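Local coordinates for bacteriocin immunity protein (Pseudomonas aeruginosa, PDB 4UHP) that binds the DNase of the bacteriocin pyocin AP41 in a tight complex, probably neutralising it to protect the producing cell, at residues E20-N25 with V57-K62. Residues are numbered along the deposited sequence; the frame is centred on the assembly and turned at random.
Sequences EEFFKN and VIFHPK
In the all-helical fold of this immunity protein, Phe22, between helices 12-19 and 31-49, packs against Ile58 and Phe59 of the short helix 56-59. The contact is buried and wholly apolar. The side chains of Ile58 and Phe22 cross at about a right angle, and the terminal methyl lies over one face of the ring as a CH-pi contact: CD1 of Ile58 stands 3.7 Å from the centroid of the Phe22 ring, only 10° off the ring normal. The second methyl, CG2 of Ile58, rests 3.9 Å from CB of Phe22, so the isoleucine spans the aromatic side chain from root to ring. CG1 of Ile58 lies anti to the carbonyl carbon, and the extended chi2 (176°) carries CD1 out over the ring centre. Phe59 arrives from the next position on the helix; its CZ comes within 3.8 Å of CD1 of Phe22. The two phenyl planes stand nearly perpendicular, at 82°, with centroids 5.9 Å apart. Within helix 56-59, CG2 of Ile58 also lies over one face of the Phe59 ring, 4.0 Å above its plane, so CG2 is wedged between Phe22 and Phe59 while CD1 covers Phe22. Helix 31-49 adds Met38, Leu41 and Val42 around Phe22. Phe59 stacks on an aromatic side chain of the partner protein, while the backbone oxygens of Phe22 and Phe59 accept hydrogen bonds from its polar side chains. The short helix 56-59, set between the core and the DNase-facing surface, is characteristic of the four-helix colicin and pyocin DNase immunity proteins.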
loop_
_atom_site.group_PDB
_atom_site.type_symbol
_atom_site.label_atom_id
_atom_site.label_comp_id
_atom_site.label_asym_id
_atom_site.label_seq_id
_atom_site.Cartn_x
_atom_site.Cartn_y
_atom_site.Cartn_z
ATOM N N GLU D 20 -3.475 14.803 5.151
ATOM C CA GLU D 20 -4.212 14.227 6.271
ATOM C C GLU D 20 -5.125 13.086 5.820
ATOM O O GLU D 20 -5.466 12.202 6.606
ATOM C CB GLU D 20 -5.030 15.308 6.980
ATOM C CG GLU D 20 -4.192 16.271 7.805
ATOM C CD GLU D 20 -4.990 17.451 8.324
ATOM O OE1 GLU D 20 -6.090 17.711 7.792
ATOM O OE2 GLU D 20 -4.510 18.126 9.259
ATOM N N GLU D 21 -5.506 13.107 4.548
ATOM C CA GLU D 21 -6.408 12.100 4.003
ATOM C C GLU D 21 -5.709 10.742 3.884
ATOM O O GLU D 21 -6.359 9.712 3.709
ATOM C CB GLU D 21 -6.950 12.563 2.646
ATOM C CG GLU D 21 -8.227 11.864 2.205
ATOM C CD GLU D 21 -9.075 12.714 1.269
ATOM O OE1 GLU D 21 -8.836 13.937 1.183
ATOM O OE2 GLU D 21 -9.981 12.154 0.618
ATOM N N PHE D 22 -4.383 10.744 3.996
ATOM C CA PHE D 22 -3.613 9.503 3.995
ATOM C C PHE D 22 -3.543 8.877 5.389
ATOM O O PHE D 22 -2.840 7.888 5.596
ATOM C CB PHE D 22 -2.199 9.753 3.465
ATOM C CG PHE D 22 -2.157 10.122 2.011
ATOM C CD1 PHE D 22 -2.098 9.142 1.036
ATOM C CD2 PHE D 22 -2.185 11.449 1.620
ATOM C CE1 PHE D 22 -2.065 9.480 -0.303
ATOM C CE2 PHE D 22 -2.152 11.792 0.284
ATOM C CZ PHE D 22 -2.092 10.806 -0.679
ATOM N N PHE D 23 -4.280 9.450 6.335
ATOM C CA PHE D 23 -4.270 8.968 7.712
ATOM C C PHE D 23 -5.683 8.798 8.262
ATOM O O PHE D 23 -5.889 8.099 9.249
ATOM C CB PHE D 23 -3.478 9.924 8.609
ATOM C CG PHE D 23 -2.015 9.999 8.273
ATOM C CD1 PHE D 23 -1.559 10.853 7.283
ATOM C CD2 PHE D 23 -1.094 9.220 8.955
ATOM C CE1 PHE D 23 -0.211 10.924 6.971
ATOM C CE2 PHE D 23 0.254 9.288 8.651
ATOM C CZ PHE D 23 0.696 10.140 7.655
ATOM N N LYS D 24 -6.645 9.454 7.622
ATOM C CA LYS D 24 -8.040 9.407 8.049
ATOM C C LYS D 24 -8.961 9.302 6.843
ATOM O O LYS D 24 -8.556 9.586 5.715
ATOM C CB LYS D 24 -8.402 10.647 8.873
ATOM C CG LYS D 24 -8.951 11.802 8.045
ATOM C CD LYS D 24 -9.311 12.992 8.922
ATOM C CE LYS D 24 -8.248 14.077 8.847
ATOM N NZ LYS D 24 -8.768 15.406 9.274
ATOM N N ASN D 25 -10.203 8.899 7.083
ATOM C CA ASN D 25 -11.189 8.814 6.013
ATOM C C ASN D 25 -11.997 10.100 5.891
ATOM O O ASN D 25 -13.155 10.154 6.303
ATOM C CB ASN D 25 -12.125 7.627 6.240
ATOM C CG ASN D 25 -12.885 7.239 4.989
ATOM O OD1 ASN D 25 -12.911 7.983 4.008
ATOM N ND2 ASN D 25 -13.512 6.069 5.017
ATOM N N VAL D 57 7.591 9.361 0.554
ATOM C CA VAL D 57 7.536 10.397 1.580
ATOM C C VAL D 57 6.370 10.135 2.530
ATOM O O VAL D 57 6.483 10.317 3.743
ATOM C CB VAL D 57 7.386 11.803 0.968
ATOM C CG1 VAL D 57 7.335 12.858 2.063
ATOM C CG2 VAL D 57 8.531 12.088 -0.001
ATOM N N ILE D 58 5.254 9.688 1.967
ATOM C CA ILE D 58 4.053 9.411 2.744
ATOM C C ILE D 58 4.096 8.045 3.418
ATOM O O ILE D 58 3.910 7.937 4.634
ATOM C CB ILE D 58 2.791 9.474 1.860
ATOM C CG1 ILE D 58 2.643 10.861 1.234
ATOM C CG2 ILE D 58 1.555 9.105 2.666
ATOM C CD1 ILE D 58 1.481 10.968 0.267
ATOM N N PHE D 59 4.343 7.006 2.624
ATOM C CA PHE D 59 4.186 5.632 3.091
ATOM C C PHE D 59 5.459 5.027 3.685
ATOM O O PHE D 59 5.397 4.020 4.387
ATOM C CB PHE D 59 3.684 4.746 1.946
ATOM C CG PHE D 59 2.350 5.168 1.394
ATOM C CD1 PHE D 59 1.187 4.955 2.116
ATOM C CD2 PHE D 59 2.258 5.768 0.150
ATOM C CE1 PHE D 59 -0.044 5.340 1.609
ATOM C CE2 PHE D 59 1.032 6.151 -0.363
ATOM C CZ PHE D 59 -0.122 5.936 0.370
ATOM N N HIS D 60 6.609 5.621 3.390
ATOM C CA HIS D 60 7.861 5.173 3.996
ATOM C C HIS D 60 8.711 6.351 4.465
ATOM O O HIS D 60 9.843 6.532 4.013
ATOM C CB HIS D 60 8.633 4.300 3.012
ATOM C CG HIS D 60 7.912 3.038 2.652
ATOM N ND1 HIS D 60 8.056 1.870 3.370
ATOM C CD2 HIS D 60 7.014 2.771 1.675
ATOM C CE1 HIS D 60 7.291 0.932 2.840
ATOM N NE2 HIS D 60 6.647 1.453 1.810
ATOM N N PRO D 61 8.164 7.147 5.395
ATOM C CA PRO D 61 8.784 8.405 5.814
ATOM C C PRO D 61 10.027 8.202 6.672
ATOM O O PRO D 61 10.169 7.172 7.334
ATOM C CB PRO D 61 7.676 9.077 6.624
ATOM C CG PRO D 61 6.932 7.928 7.220
ATOM C CD PRO D 61 6.957 6.840 6.188
ATOM N N LYS D 62 10.920 9.185 6.641
ATOM C CA LYS D 62 12.071 9.218 7.531
ATOM C C LYS D 62 11.585 9.331 8.972
ATOM O O LYS D 62 10.500 9.859 9.215
ATOM C CB LYS D 62 12.991 10.390 7.175
ATOM C CG LYS D 62 13.534 10.349 5.757
ATOM C CD LYS D 62 14.417 9.131 5.544
ATOM C CE LYS D 62 14.986 9.095 4.132
ATOM N NZ LYS D 62 15.791 10.308 3.821
#